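Local coordinates for protein 16S rRNA methyltransferase (Streptomyces sp. DSM 40477, PDB 3MQ2) that methylates N1 of adenine 1408 in 16S rRNA, using S-adenosyl-L-methionine as methyl donor, and so confers resistance to aminoglycosides such as kanamycin and apramycin, at residues A[27-33]-A[51-57]; A[42-47]-A[80-85]; A[96-102]-A[129-135]; A[135-139]-A[175-179]. All coordinates share one frame; numbering follows the deposited sequence. Where two conformers were deposited one is given.

Interaction 1: residues A[27-33]-A[51-57]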
loop_
_atom_site.group_PDB
_atom_site.type_symbol
_atom_site.label_atom_id
_atom_site.label_comp_id
_atom_site.label_asym_id
_atom_site.label_seq_id
_atom_site.Cartn_x
_atom_site.Cartn_y
_atom_site.Cartn_z
ATOM N N TYR A 27 -17.179 10.678 -2.774
ATOM C CA TYR A 27 -16.491 10.465 -1.510
ATOM C C TYR A 27 -15.626 11.655 -1.123
ATOM O O TYR A 27 -15.312 12.505 -1.953
ATOM C CB TYR A 27 -15.683 9.156 -1.538
ATOM C CG TYR A 27 -16.578 7.946 -1.707
ATOM C CD1 TYR A 27 -17.115 7.312 -0.608
ATOM C CD2 TYR A 27 -16.915 7.473 -2.969
ATOM C CE1 TYR A 27 -17.949 6.229 -0.742
ATOM C CE2 TYR A 27 -17.753 6.374 -3.117
ATOM C CZ TYR A 27 -18.265 5.760 -1.991
ATOM O OH TYR A 27 -19.105 4.676 -2.090
ATOM N N ASP A 28 -15.275 11.724 0.156
ATOM C CA ASP A 28 -14.507 12.844 0.681
ATOM C C ASP A 28 -13.058 12.795 0.224
ATOM O O ASP A 28 -12.433 13.832 0.006
ATOM C CB ASP A 28 -14.559 12.856 2.210
ATOM C CG ASP A 28 -15.923 13.244 2.742
ATOM O OD1 ASP A 28 -16.729 13.793 1.960
ATOM O OD2 ASP A 28 -16.182 13.011 3.942
ATOM N N ASP A 29 -12.523 11.589 0.077
ATOM C CA ASP A 29 -11.113 11.437 -0.256
ATOM C C ASP A 29 -10.842 10.020 -0.745
ATOM O O ASP A 29 -11.711 9.156 -0.668
ATOM C CB ASP A 29 -10.258 11.745 0.970
ATOM C CG ASP A 29 -8.852 12.199 0.612
ATOM O OD1 ASP A 29 -8.532 12.309 -0.596
ATOM O OD2 ASP A 29 -8.071 12.458 1.553
ATOM N N VAL A 30 -9.634 9.793 -1.242
ATOM C CA VAL A 30 -9.265 8.475 -1.753
ATOM C C VAL A 30 -8.043 7.950 -1.008
ATOM O O VAL A 30 -7.077 8.685 -0.787
ATOM C CB VAL A 30 -8.961 8.521 -3.267
ATOM C CG1 VAL A 30 -8.438 7.176 -3.752
ATOM C CG2 VAL A 30 -10.205 8.921 -4.059
ATOM N N VAL A 31 -8.097 6.675 -0.619
ATOM C CA VAL A 31 -6.965 5.975 -0.016
ATOM C C VAL A 31 -6.536 4.914 -1.007
ATOM O O VAL A 31 -7.388 4.266 -1.580
ATOM C CB VAL A 31 -7.398 5.263 1.286
ATOM C CG1 VAL A 31 -6.262 4.434 1.873
ATOM C CG2 VAL A 31 -7.904 6.277 2.313
ATOM N N LEU A 32 -5.232 4.753 -1.220
ATOM C CA LEU A 32 -4.723 3.754 -2.166
ATOM C C LEU A 32 -3.787 2.783 -1.460
ATOM O O LEU A 32 -2.845 3.211 -0.797
ATOM C CB LEU A 32 -3.963 4.445 -3.299
ATOM C CG LEU A 32 -3.268 3.526 -4.306
ATOM C CD1 LEU A 32 -4.301 2.710 -5.079
ATOM C CD2 LEU A 32 -2.422 4.335 -5.272
ATOM N N ASP A 33 -4.043 1.482 -1.606
ATOM C CA ASP A 33 -3.141 0.460 -1.077
ATOM C C ASP A 33 -2.409 -0.179 -2.258
ATOM O O ASP A 33 -3.043 -0.759 -3.134
ATOM C CB ASP A 33 -3.922 -0.611 -0.301
ATOM C CG ASP A 33 -3.015 -1.543 0.495
ATOM O OD1 ASP A 33 -1.913 -1.110 0.884
ATOM O OD2 ASP A 33 -3.400 -2.707 0.747
ATOM N N SER A 51 -16.853 7.146 4.359
ATOM C CA SER A 51 -16.874 8.381 3.582
ATOM C C SER A 51 -15.684 8.540 2.634
ATOM O O SER A 51 -15.592 9.532 1.911
ATOM C CB SER A 51 -16.954 9.592 4.517
ATOM O OG SER A 51 -15.732 9.770 5.207
ATOM N N ARG A 52 -14.778 7.567 2.628
ATOM C CA ARG A 52 -13.636 7.616 1.721
ATOM C C ARG A 52 -13.690 6.458 0.745
ATOM O O ARG A 52 -14.216 5.390 1.067
ATOM C CB ARG A 52 -12.329 7.599 2.510
ATOM C CG ARG A 52 -12.310 8.652 3.604
ATOM C CD ARG A 52 -11.351 8.286 4.715
ATOM N NE ARG A 52 -9.982 8.592 4.339
ATOM C CZ ARG A 52 -8.925 8.366 5.108
ATOM N NH1 ARG A 52 -9.072 7.820 6.309
ATOM N NH2 ARG A 52 -7.719 8.685 4.668
ATOM N N LEU A 53 -13.180 6.690 -0.460
ATOM C CA LEU A 53 -13.089 5.642 -1.467
ATOM C C LEU A 53 -11.744 4.961 -1.319
ATOM O O LEU A 53 -10.714 5.624 -1.315
ATOM C CB LEU A 53 -13.220 6.237 -2.866
ATOM C CG LEU A 53 -13.038 5.281 -4.041
ATOM C CD1 LEU A 53 -14.020 4.140 -3.953
ATOM C CD2 LEU A 53 -13.181 6.034 -5.377
ATOM N N VAL A 54 -11.750 3.640 -1.195
ATOM C CA VAL A 54 -10.501 2.899 -1.001
ATOM C C VAL A 54 -10.202 2.125 -2.262
ATOM O O VAL A 54 -11.035 1.349 -2.720
ATOM C CB VAL A 54 -10.592 1.916 0.191
ATOM C CG1 VAL A 54 -9.267 1.150 0.379
ATOM C CG2 VAL A 54 -10.964 2.683 1.470
ATOM N N VAL A 55 -9.022 2.364 -2.829
ATOM C CA VAL A 55 -8.585 1.681 -4.038
ATOM C C VAL A 55 -7.405 0.802 -3.648
ATOM O O VAL A 55 -6.524 1.235 -2.908
ATOM C CB VAL A 55 -8.149 2.693 -5.129
ATOM C CG1 VAL A 55 -7.718 1.968 -6.407
ATOM C CG2 VAL A 55 -9.293 3.661 -5.444
ATOM N N ALA A 56 -7.382 -0.434 -4.128
ATOM C CA ALA A 56 -6.277 -1.321 -3.785
ATOM C C ALA A 56 -5.848 -2.057 -5.021
ATOM O O ALA A 56 -6.678 -2.467 -5.821
ATOM C CB ALA A 56 -6.685 -2.311 -2.692
ATOM N N LEU A 57 -4.546 -2.209 -5.202
ATOM C CA LEU A 57 -4.089 -2.881 -6.408
ATOM C C LEU A 57 -3.005 -3.901 -6.117
ATOM O O LEU A 57 -2.315 -3.837 -5.084
ATOM C CB LEU A 57 -3.634 -1.868 -7.454
ATOM C CG LEU A 57 -2.619 -0.823 -7.010
ATOM C CD1 LEU A 57 -1.226 -1.397 -7.125
ATOM C CD2 LEU A 57 -2.743 0.429 -7.866
HETATM O O HOH W 1 -7.396 9.928 2.076
#
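Strands 29-34 and 52-58 are the two parallel strands of a beta-alpha-beta unit of the Rossmann-like methyltransferase fold, with helix 40-48 as the crossover. V30 pairs with L53, V31 with V54, L32 with V55 and D33 with A56, and the short segments run 18° from parallel. The backbone bonds alternate in direction as parallel pairing demands: V31 N donates to L53 O, and V55 N returns to V31 O over 2.8 Å. Farther on, D33 N binds V55 O and L57 N binds D33 O. Beta-branched valines suit such extended backbone. V30, L53, L32 and V55 fill one face, where L32 CD1 packs on V55 CG1 (3.7 Å) and on L57 CD2. On the other face V31 CG2 lies over a face of the R52 guanidinium, 3.4 Å from its NH2. A bend at chi3 (79°) turns the guanidinium over V31; its flat face is weakly hydrated and can lie on a methyl while its N-H groups bond at the edge. A water accepts from R52 NH2 at 2.9 Å and donates to V30 O, while E101 forms a salt bridge with the same NH2. D29 OD1 is salt-bridged to R131. At the entrance D28 N binds S51 O (2.8 Å), and L53 CA lies over one face of the Y27 ring, toward its rim. D33 OD2 is hydrogen-bonded to T36 OG1, just past the strand end. The L57 side chain is about 5 Å from the bound S-adenosyl-L-homocysteine. Strand 99-105 flanks 29-34, strand 83-87 flanks 52-58, and P42 of helix 40-48 rests on V54 and A56.

Interaction 2: residues A[42-47]-A[80-85]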
loop_
_atom_site.group_PDB
_atom_site.type_symbol
_atom_site.label_atom_id
_atom_site.label_comp_id
_atom_site.label_asym_id
_atom_site.label_seq_id
_atom_site.Cartn_x
_atom_site.Cartn_y
_atom_site.Cartn_z
ATOM N N PRO A 42 -7.322 -3.258 2.862
ATOM C CA PRO A 42 -8.209 -2.202 2.357
ATOM C C PRO A 42 -9.682 -2.494 2.634
ATOM O O PRO A 42 -10.488 -1.570 2.722
ATOM C CB PRO A 42 -7.928 -2.194 0.845
ATOM C CG PRO A 42 -7.302 -3.535 0.553
ATOM C CD PRO A 42 -6.505 -3.869 1.800
ATOM N N TYR A 43 -10.032 -3.766 2.778
ATOM C CA TYR A 43 -11.401 -4.113 3.131
ATOM C C TYR A 43 -11.704 -3.533 4.511
ATOM O O TYR A 43 -12.745 -2.904 4.716
ATOM C CB TYR A 43 -11.599 -5.629 3.121
ATOM C CG TYR A 43 -13.035 -6.035 3.346
ATOM C CD1 TYR A 43 -13.899 -6.232 2.276
ATOM C CD2 TYR A 43 -13.530 -6.214 4.632
ATOM C CE1 TYR A 43 -15.219 -6.601 2.476
ATOM C CE2 TYR A 43 -14.854 -6.576 4.841
ATOM C CZ TYR A 43 -15.691 -6.771 3.759
ATOM O OH TYR A 43 -17.008 -7.137 3.963
ATOM N N LYS A 44 -10.781 -3.728 5.450
ATOM C CA LYS A 44 -10.923 -3.096 6.763
ATOM C C LYS A 44 -10.987 -1.580 6.664
ATOM O O LYS A 44 -11.857 -0.952 7.262
ATOM C CB LYS A 44 -9.795 -3.504 7.719
ATOM C CG LYS A 44 -9.754 -2.627 8.982
ATOM C CD LYS A 44 -8.847 -3.205 10.054
ATOM C CE LYS A 44 -8.956 -2.433 11.369
ATOM N NZ LYS A 44 -8.178 -3.082 12.475
ATOM N N VAL A 45 -10.073 -0.980 5.903
ATOM C CA VAL A 45 -10.070 0.469 5.771
ATOM C C VAL A 45 -11.407 0.985 5.233
ATOM O O VAL A 45 -11.975 1.933 5.782
ATOM C CB VAL A 45 -8.888 0.970 4.914
ATOM C CG1 VAL A 45 -8.950 2.490 4.721
ATOM C CG2 VAL A 45 -7.571 0.574 5.565
ATOM N N ALA A 46 -11.920 0.348 4.180
ATOM C CA ALA A 46 -13.191 0.779 3.603
ATOM C C ALA A 46 -14.337 0.603 4.601
ATOM O O ALA A 46 -15.196 1.475 4.729
ATOM C CB ALA A 46 -13.479 0.034 2.290
ATOM N N ARG A 47 -14.338 -0.520 5.314
ATOM C CA ARG A 47 -15.377 -0.801 6.295
ATOM C C ARG A 47 -15.404 0.296 7.354
ATOM O O ARG A 47 -16.476 0.775 7.758
ATOM C CB ARG A 47 -15.106 -2.147 6.961
ATOM C CG ARG A 47 -15.989 -2.432 8.160
ATOM C CD ARG A 47 -17.381 -2.819 7.723
ATOM N NE ARG A 47 -17.392 -4.113 7.048
ATOM C CZ ARG A 47 -18.460 -4.628 6.447
ATOM N NH1 ARG A 47 -19.604 -3.956 6.433
ATOM N NH2 ARG A 47 -18.384 -5.813 5.861
ATOM N N LEU A 80 -19.178 -3.782 -0.019
ATOM C CA LEU A 80 -18.814 -2.407 0.309
ATOM C C LEU A 80 -18.771 -1.579 -0.965
ATOM O O LEU A 80 -18.077 -1.946 -1.915
ATOM C CB LEU A 80 -17.428 -2.356 0.959
ATOM C CG LEU A 80 -17.271 -3.008 2.332
ATOM C CD1 LEU A 80 -15.810 -3.014 2.749
ATOM C CD2 LEU A 80 -18.117 -2.278 3.357
ATOM N N PRO A 81 -19.502 -0.456 -0.991
ATOM C CA PRO A 81 -19.574 0.386 -2.188
ATOM C C PRO A 81 -18.319 1.222 -2.394
ATOM O O PRO A 81 -18.074 1.680 -3.508
ATOM C CB PRO A 81 -20.738 1.327 -1.867
ATOM C CG PRO A 81 -20.664 1.478 -0.381
ATOM C CD PRO A 81 -20.290 0.105 0.123
ATOM N N ASN A 82 -17.548 1.415 -1.331
ATOM C CA ASN A 82 -16.418 2.348 -1.349
ATOM C C ASN A 82 -15.074 1.642 -1.447
ATOM O O ASN A 82 -14.082 2.101 -0.894
ATOM C CB ASN A 82 -16.436 3.234 -0.102
ATOM C CG ASN A 82 -16.291 2.436 1.190
ATOM O OD1 ASN A 82 -16.753 1.296 1.288
ATOM N ND2 ASN A 82 -15.647 3.035 2.188
ATOM N N LEU A 83 -15.057 0.523 -2.155
ATOM C CA LEU A 83 -13.862 -0.307 -2.255
ATOM C C LEU A 83 -13.715 -0.816 -3.684
ATOM O O LEU A 83 -14.643 -1.391 -4.254
ATOM C CB LEU A 83 -13.974 -1.479 -1.279
ATOM C CG LEU A 83 -12.827 -2.491 -1.234
ATOM C CD1 LEU A 83 -11.476 -1.798 -1.005
ATOM C CD2 LEU A 83 -13.113 -3.506 -0.123
ATOM N N LEU A 84 -12.540 -0.598 -4.254
ATOM C CA LEU A 84 -12.277 -0.954 -5.629
ATOM C C LEU A 84 -10.925 -1.653 -5.702
ATOM O O LEU A 84 -9.911 -1.093 -5.294
ATOM C CB LEU A 84 -12.264 0.322 -6.478
ATOM C CG LEU A 84 -11.782 0.225 -7.915
ATOM C CD1 LEU A 84 -12.743 -0.618 -8.728
ATOM C CD2 LEU A 84 -11.675 1.631 -8.506
ATOM N N TYR A 85 -10.923 -2.886 -6.203
ATOM C CA TYR A 85 -9.690 -3.635 -6.420
ATOM C C TYR A 85 -9.280 -3.548 -7.889
ATOM O O TYR A 85 -10.098 -3.774 -8.787
ATOM C CB TYR A 85 -9.882 -5.104 -6.025
ATOM C CG TYR A 85 -10.029 -5.288 -4.537
ATOM C CD1 TYR A 85 -8.920 -5.282 -3.713
ATOM C CD2 TYR A 85 -11.286 -5.443 -3.956
ATOM C CE1 TYR A 85 -9.050 -5.444 -2.345
ATOM C CE2 TYR A 85 -11.430 -5.594 -2.592
ATOM C CZ TYR A 85 -10.306 -5.591 -1.795
ATOM O OH TYR A 85 -10.439 -5.747 -0.438
#
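With CG anti to the backbone N (chi1 -174°), Y43 swings its ring out from helix 40-48 to meet L80, whose own CG stands anti to the carbonyl carbon and carries CD1 over the ring face. The result is a CH-pi contact: L80 CD1 is 3.8 Å from the Y43 ring centroid, 16° off the ring normal, and a branched leucine can offer that methyl while its other one, CD2, lies over a face of the R47 guanidinium, 3.8 Å from NH1. The Y43 hydroxyl is hydrogen-bonded to G78 O, so the ring is fixed at its far end as well.

L83 sends its two methyls to different residues. CD2 comes within 3.7 Å of Y43 CD1, and CD1 lies 4.0 Å from P42 CB. Small A46 lets the helix come close to the loop and strand, its CB 3.9 Å from L83 CB. Beside it N82 donates from ND2 to A46 O, a 3.0 Å bond that is nearly straight at the hydrogen (175°), with the acceptor in the plane of the asparagine amide. The same ND2 also binds R52 O, which ties helix and strand 52-58 through one amide. At the other end P42 CG packs against Y85 CE1 (3.9 Å), and the Y85 hydroxyl, hydrogen-bonded to G39 O, lies near the plane of the Y43 ring on its CB side, its OH 3.7 Å from Y43 CB.

In the sheet, strand 83-87 is an outermost strand beside 52-58. Helix 40-48 packs on one face of both, roughly antiparallel to 83-87, P42 and A46 also touching V54, while helix 65-71 supplies A71 against L83 and I67 against Y85.

Interaction 3: residues A[96-102]-A[129-135]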
loop_
_atom_site.group_PDB
_atom_site.type_symbol
_atom_site.label_atom_id
_atom_site.label_comp_id
_atom_site.label_asym_id
_atom_site.label_seq_id
_atom_site.Cartn_x
_atom_site.Cartn_y
_atom_site.Cartn_z
ATOM N N LEU A 96 -4.721 7.132 -11.746
ATOM C CA LEU A 96 -5.323 7.736 -10.565
ATOM C C LEU A 96 -4.751 9.132 -10.361
ATOM O O LEU A 96 -3.600 9.398 -10.691
ATOM C CB LEU A 96 -5.033 6.869 -9.333
ATOM C CG LEU A 96 -5.645 5.465 -9.307
ATOM C CD1 LEU A 96 -4.919 4.557 -8.324
ATOM C CD2 LEU A 96 -7.119 5.543 -8.967
ATOM N N SER A 97 -5.551 10.028 -9.801
ATOM C CA SER A 97 -5.039 11.348 -9.493
ATOM C C SER A 97 -5.617 11.814 -8.169
ATOM O O SER A 97 -6.721 11.423 -7.800
ATOM C CB SER A 97 -5.426 12.334 -10.593
ATOM O OG SER A 97 -6.830 12.317 -10.774
ATOM N N GLY A 98 -4.854 12.628 -7.455
ATOM C CA GLY A 98 -5.317 13.242 -6.222
ATOM C C GLY A 98 -5.576 12.314 -5.041
ATOM O O GLY A 98 -6.365 12.641 -4.155
ATOM N N VAL A 99 -4.922 11.160 -5.016
ATOM C CA VAL A 99 -5.014 10.271 -3.853
ATOM C C VAL A 99 -4.583 11.043 -2.597
ATOM O O VAL A 99 -3.637 11.822 -2.650
ATOM C CB VAL A 99 -4.132 9.021 -4.043
ATOM C CG1 VAL A 99 -4.035 8.226 -2.741
ATOM C CG2 VAL A 99 -4.671 8.148 -5.189
ATOM N N GLY A 100 -5.279 10.827 -1.477
ATOM C CA GLY A 100 -5.004 11.560 -0.246
ATOM C C GLY A 100 -4.243 10.798 0.820
ATOM O O GLY A 100 -3.723 11.387 1.774
ATOM N N GLU A 101 -4.183 9.479 0.669
ATOM C CA GLU A 101 -3.475 8.636 1.625
ATOM C C GLU A 101 -3.010 7.397 0.879
ATOM O O GLU A 101 -3.786 6.781 0.140
ATOM C CB GLU A 101 -4.405 8.269 2.780
ATOM C CG GLU A 101 -3.809 7.281 3.784
ATOM C CD GLU A 101 -4.616 7.210 5.066
ATOM O OE1 GLU A 101 -4.448 6.235 5.827
ATOM O OE2 GLU A 101 -5.416 8.135 5.318
ATOM N N LEU A 102 -1.731 7.073 1.037
ATOM C CA LEU A 102 -1.100 5.981 0.313
ATOM C C LEU A 102 -0.494 4.980 1.298
ATOM O O LEU A 102 0.249 5.372 2.201
ATOM C CB LEU A 102 0.003 6.543 -0.576
ATOM C CG LEU A 102 0.849 5.519 -1.318
ATOM C CD1 LEU A 102 0.022 4.917 -2.441
ATOM C CD2 LEU A 102 2.092 6.198 -1.874
ATOM N N VAL A 129 0.339 9.900 -8.387
ATOM C CA VAL A 129 -1.102 9.688 -8.252
ATOM C C VAL A 129 -1.666 10.364 -7.008
ATOM O O VAL A 129 -2.879 10.365 -6.791
ATOM C CB VAL A 129 -1.490 8.183 -8.239
ATOM C CG1 VAL A 129 -0.958 7.487 -9.483
ATOM C CG2 VAL A 129 -0.992 7.497 -6.973
ATOM N N CYS A 130 -0.784 10.941 -6.203
ATOM C CA CYS A 130 -1.202 11.579 -4.957
ATOM C C CYS A 130 -1.246 13.083 -5.114
ATOM O O CYS A 130 -0.471 13.659 -5.874
ATOM C CB CYS A 130 -0.213 11.272 -3.834
ATOM S SG CYS A 130 -0.149 9.549 -3.348
ATOM N N ARG A 131 -2.130 13.730 -4.366
ATOM C CA ARG A 131 -2.055 15.182 -4.280
ATOM C C ARG A 131 -0.899 15.568 -3.368
ATOM O O ARG A 131 -0.540 14.825 -2.451
ATOM C CB ARG A 131 -3.372 15.778 -3.766
ATOM C CG ARG A 131 -3.729 15.375 -2.347
ATOM C CD ARG A 131 -4.741 16.343 -1.716
ATOM N NE ARG A 131 -5.051 15.945 -0.343
ATOM C CZ ARG A 131 -5.974 15.042 -0.034
ATOM N NH1 ARG A 131 -6.674 14.466 -1.004
ATOM N NH2 ARG A 131 -6.199 14.714 1.235
ATOM N N PRO A 132 -0.313 16.745 -3.607
ATOM C CA PRO A 132 0.641 17.266 -2.632
ATOM C C PRO A 132 -0.057 17.359 -1.275
ATOM O O PRO A 132 -1.204 17.813 -1.209
ATOM C CB PRO A 132 0.950 18.670 -3.162
ATOM C CG PRO A 132 0.641 18.610 -4.628
ATOM C CD PRO A 132 -0.524 17.659 -4.741
ATOM N N GLY A 133 0.616 16.914 -0.219
ATOM C CA GLY A 133 0.042 16.920 1.116
ATOM C C GLY A 133 -0.570 15.589 1.519
ATOM O O GLY A 133 -0.952 15.403 2.678
ATOM N N ALA A 134 -0.672 14.658 0.569
ATOM C CA ALA A 134 -1.156 13.312 0.868
ATOM C C ALA A 134 -0.296 12.673 1.950
ATOM O O ALA A 134 0.906 12.896 2.001
ATOM C CB ALA A 134 -1.108 12.437 -0.397
ATOM N N SER A 135 -0.909 11.857 2.800
ATOM C CA SER A 135 -0.151 11.118 3.804
ATOM C C SER A 135 0.282 9.782 3.233
ATOM O O SER A 135 -0.356 9.255 2.331
ATOM C CB SER A 135 -0.992 10.883 5.060
ATOM O OG SER A 135 -2.098 10.044 4.786
HETATM O O HOH W 2 -2.288 13.386 -8.543
HETATM O O HOH W 3 -7.087 15.376 -3.973
#
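The guanidinium of R131 lays one face over G100, whose CA is 3.4 Å from R131 NH1; the absence of a side chain on the glycine lets the flat group come down this far. Obliquely to the same group stands G98 O, and a water links the two, donating to G98 O and accepting from R131 NH1 (3.1 Å). With CG between the backbone N and the carbonyl carbon (chi1 64°) and the chain extended to NE, R131 reaches G100.

Along the backbone, V99 N donates to V129 O (2.8 Å) and R131 N to V99 O, pairing V99 with C130 in parallel. The chain then turns at G100, and a type II turn from R131 to A134 lets the partner chain follow this corner, so that E101 pairs in parallel with S135. S135 N approaches G100 O from above the carbonyl plane, at 3.0 Å, and L102 N binds S135 O. G133 suits the turn through its positive phi.

V99 CG2 lies beside V129 CG2 (4.1 Å), L96 CB meets V129 CB, and C130 SG touches both V99 CB and L102 CB.

R131 NH1 is also salt-bridged to D29 OD1, as E101 OE2 is to R52. These opposite charges probably stabilise each other near the beginnings of strands 29-34, 52-58 and 99-105 and at the short strand 130-131.

Interaction 4: residues A[135-139]-A[175-179]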
loop_
_atom_site.group_PDB
_atom_site.type_symbol
_atom_site.label_atom_id
_atom_site.label_comp_id
_atom_site.label_asym_id
_atom_site.label_seq_id
_atom_site.Cartn_x
_atom_site.Cartn_y
_atom_site.Cartn_z
ATOM N N SER A 135 -0.909 11.857 2.800
ATOM C CA SER A 135 -0.151 11.118 3.804
ATOM C C SER A 135 0.282 9.782 3.233
ATOM O O SER A 135 -0.356 9.255 2.331
ATOM C CB SER A 135 -0.992 10.883 5.060
ATOM O OG SER A 135 -2.098 10.044 4.786
ATOM N N PHE A 136 1.365 9.238 3.770
ATOM C CA PHE A 136 1.803 7.896 3.369
ATOM C C PHE A 136 2.228 7.065 4.565
ATOM O O PHE A 136 2.669 7.600 5.590
ATOM C CB PHE A 136 2.923 7.928 2.318
ATOM C CG PHE A 136 4.272 8.366 2.841
ATOM C CD1 PHE A 136 5.109 7.480 3.515
ATOM C CD2 PHE A 136 4.720 9.660 2.608
ATOM C CE1 PHE A 136 6.365 7.895 3.963
ATOM C CE2 PHE A 136 5.961 10.077 3.046
ATOM C CZ PHE A 136 6.789 9.197 3.724
ATOM N N LEU A 137 2.085 5.753 4.406
ATOM C CA LEU A 137 2.584 4.765 5.341
ATOM C C LEU A 137 3.276 3.686 4.529
ATOM O O LEU A 137 2.649 3.047 3.673
ATOM C CB LEU A 137 1.429 4.146 6.117
ATOM C CG LEU A 137 1.725 2.836 6.838
ATOM C CD1 LEU A 137 2.817 3.015 7.890
ATOM C CD2 LEU A 137 0.449 2.331 7.466
ATOM N N VAL A 138 4.568 3.500 4.772
ATOM C CA VAL A 138 5.290 2.359 4.222
ATOM C C VAL A 138 5.665 1.482 5.400
ATOM O O VAL A 138 6.386 1.919 6.297
ATOM C CB VAL A 138 6.575 2.769 3.479
ATOM C CG1 VAL A 138 7.347 1.526 3.051
ATOM C CG2 VAL A 138 6.254 3.639 2.261
ATOM N N ALA A 139 5.161 0.255 5.424
ATOM C CA ALA A 139 5.454 -0.611 6.559
ATOM C C ALA A 139 6.404 -1.681 6.064
ATOM O O ALA A 139 6.007 -2.593 5.331
ATOM C CB ALA A 139 4.191 -1.217 7.112
ATOM N N GLY A 175 10.386 13.281 -3.718
ATOM C CA GLY A 175 9.209 14.052 -3.361
ATOM C C GLY A 175 8.380 13.495 -2.215
ATOM O O GLY A 175 7.196 13.805 -2.108
ATOM N N TRP A 176 8.985 12.658 -1.374
ATOM C CA TRP A 176 8.330 12.183 -0.157
ATOM C C TRP A 176 8.999 12.781 1.070
ATOM O O TRP A 176 10.210 12.674 1.231
ATOM C CB TRP A 176 8.411 10.661 -0.025
ATOM C CG TRP A 176 7.696 9.869 -1.087
ATOM C CD1 TRP A 176 7.643 10.130 -2.431
ATOM C CD2 TRP A 176 6.946 8.667 -0.877
ATOM N NE1 TRP A 176 6.899 9.152 -3.071
ATOM C CE2 TRP A 176 6.460 8.244 -2.135
ATOM C CE3 TRP A 176 6.646 7.897 0.255
ATOM C CZ2 TRP A 176 5.689 7.099 -2.291
ATOM C CZ3 TRP A 176 5.874 6.752 0.098
ATOM C CH2 TRP A 176 5.403 6.367 -1.165
ATOM N N LYS A 177 8.205 13.404 1.932
ATOM C CA LYS A 177 8.723 13.949 3.184
ATOM C C LYS A 177 8.588 12.905 4.277
ATOM O O LYS A 177 7.488 12.647 4.768
ATOM C CB LYS A 177 7.976 15.223 3.577
ATOM C CG LYS A 177 8.306 15.727 4.977
ATOM C CD LYS A 177 9.807 15.847 5.187
ATOM C CE LYS A 177 10.135 16.327 6.596
ATOM N NZ LYS A 177 9.490 17.628 6.906
ATOM N N LEU A 178 9.714 12.293 4.645
ATOM C CA LEU A 178 9.711 11.251 5.669
ATOM C C LEU A 178 9.736 11.893 7.045
ATOM O O LEU A 178 10.765 12.419 7.471
ATOM C CB LEU A 178 10.906 10.308 5.493
ATOM C CG LEU A 178 10.972 9.121 6.460
ATOM C CD1 LEU A 178 9.678 8.311 6.446
ATOM C CD2 LEU A 178 12.165 8.234 6.130
ATOM N N ALA A 179 8.597 11.851 7.734
ATOM C CA ALA A 179 8.425 12.587 8.984
ATOM C C ALA A 179 8.688 11.721 10.203
ATOM O O ALA A 179 9.124 12.214 11.242
ATOM C CB ALA A 179 7.027 13.160 9.056
#
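F136 leaves its strand with CG between the backbone N and carbonyl carbon (chi1 72°), and from CB outward it meets W176 first. CB lies 3.9 Å from W176 CZ3; CG and CD2 each come within 3.5 Å of W176 CE3, and CD1 sits 3.6 Å from CZ3. Farther out, CE2 approaches the backbone carbonyl O of K177 at 3.4 Å, while CZ, at the tip, faces L178 CD1 at 4.1 Å. W176 CE3 stands over the centre of the phenyl face, so the indole edge points into it: an edge-to-face pair with ring planes at 52° and centroids 4.5 Å apart. V138, on the same side of its strand, adds CG2 against W176 CZ3.

The strands themselves are not neighbours, for 209-216 lies between them in the sheet, and large aromatic residues span the gap. G175 ends the preceding helix in a Schellman motif, and its positive phi suits glycine just before W176.

The indole's polar atom is satisfied away from this pair, NE1 donating to L123 O, and the ring of Y171 also meets W176. The segments are joined mainly by dispersion, probably helped by weak attraction between the slightly positive C-H rim of the indole and the phenyl pi face, with K177 O a polar neighbour of the phenyl ring.

Following the chain, interaction 1 closes the first short loop, from 27-33 through helix 40-48 to 51-57. Interaction 2 opens within that loop, at 42-47, and closes beyond it at 80-85, so the two cross; they also touch, V54 N probably hydrogen-bonded to N82 O. Interactions 3 and 4 follow in series, the loop of 96-102 to 129-135 ending on S135, where the one from 135-139 to 175-179 starts. Interaction 1 meets interaction 3 between strands 29-34 and 99-105, through a probable hydrogen bond from L32 N to E101 O, and L102 links interactions 3 and 4. All four reach one sheet, from edge strand 83-87 to edge strand 176-184.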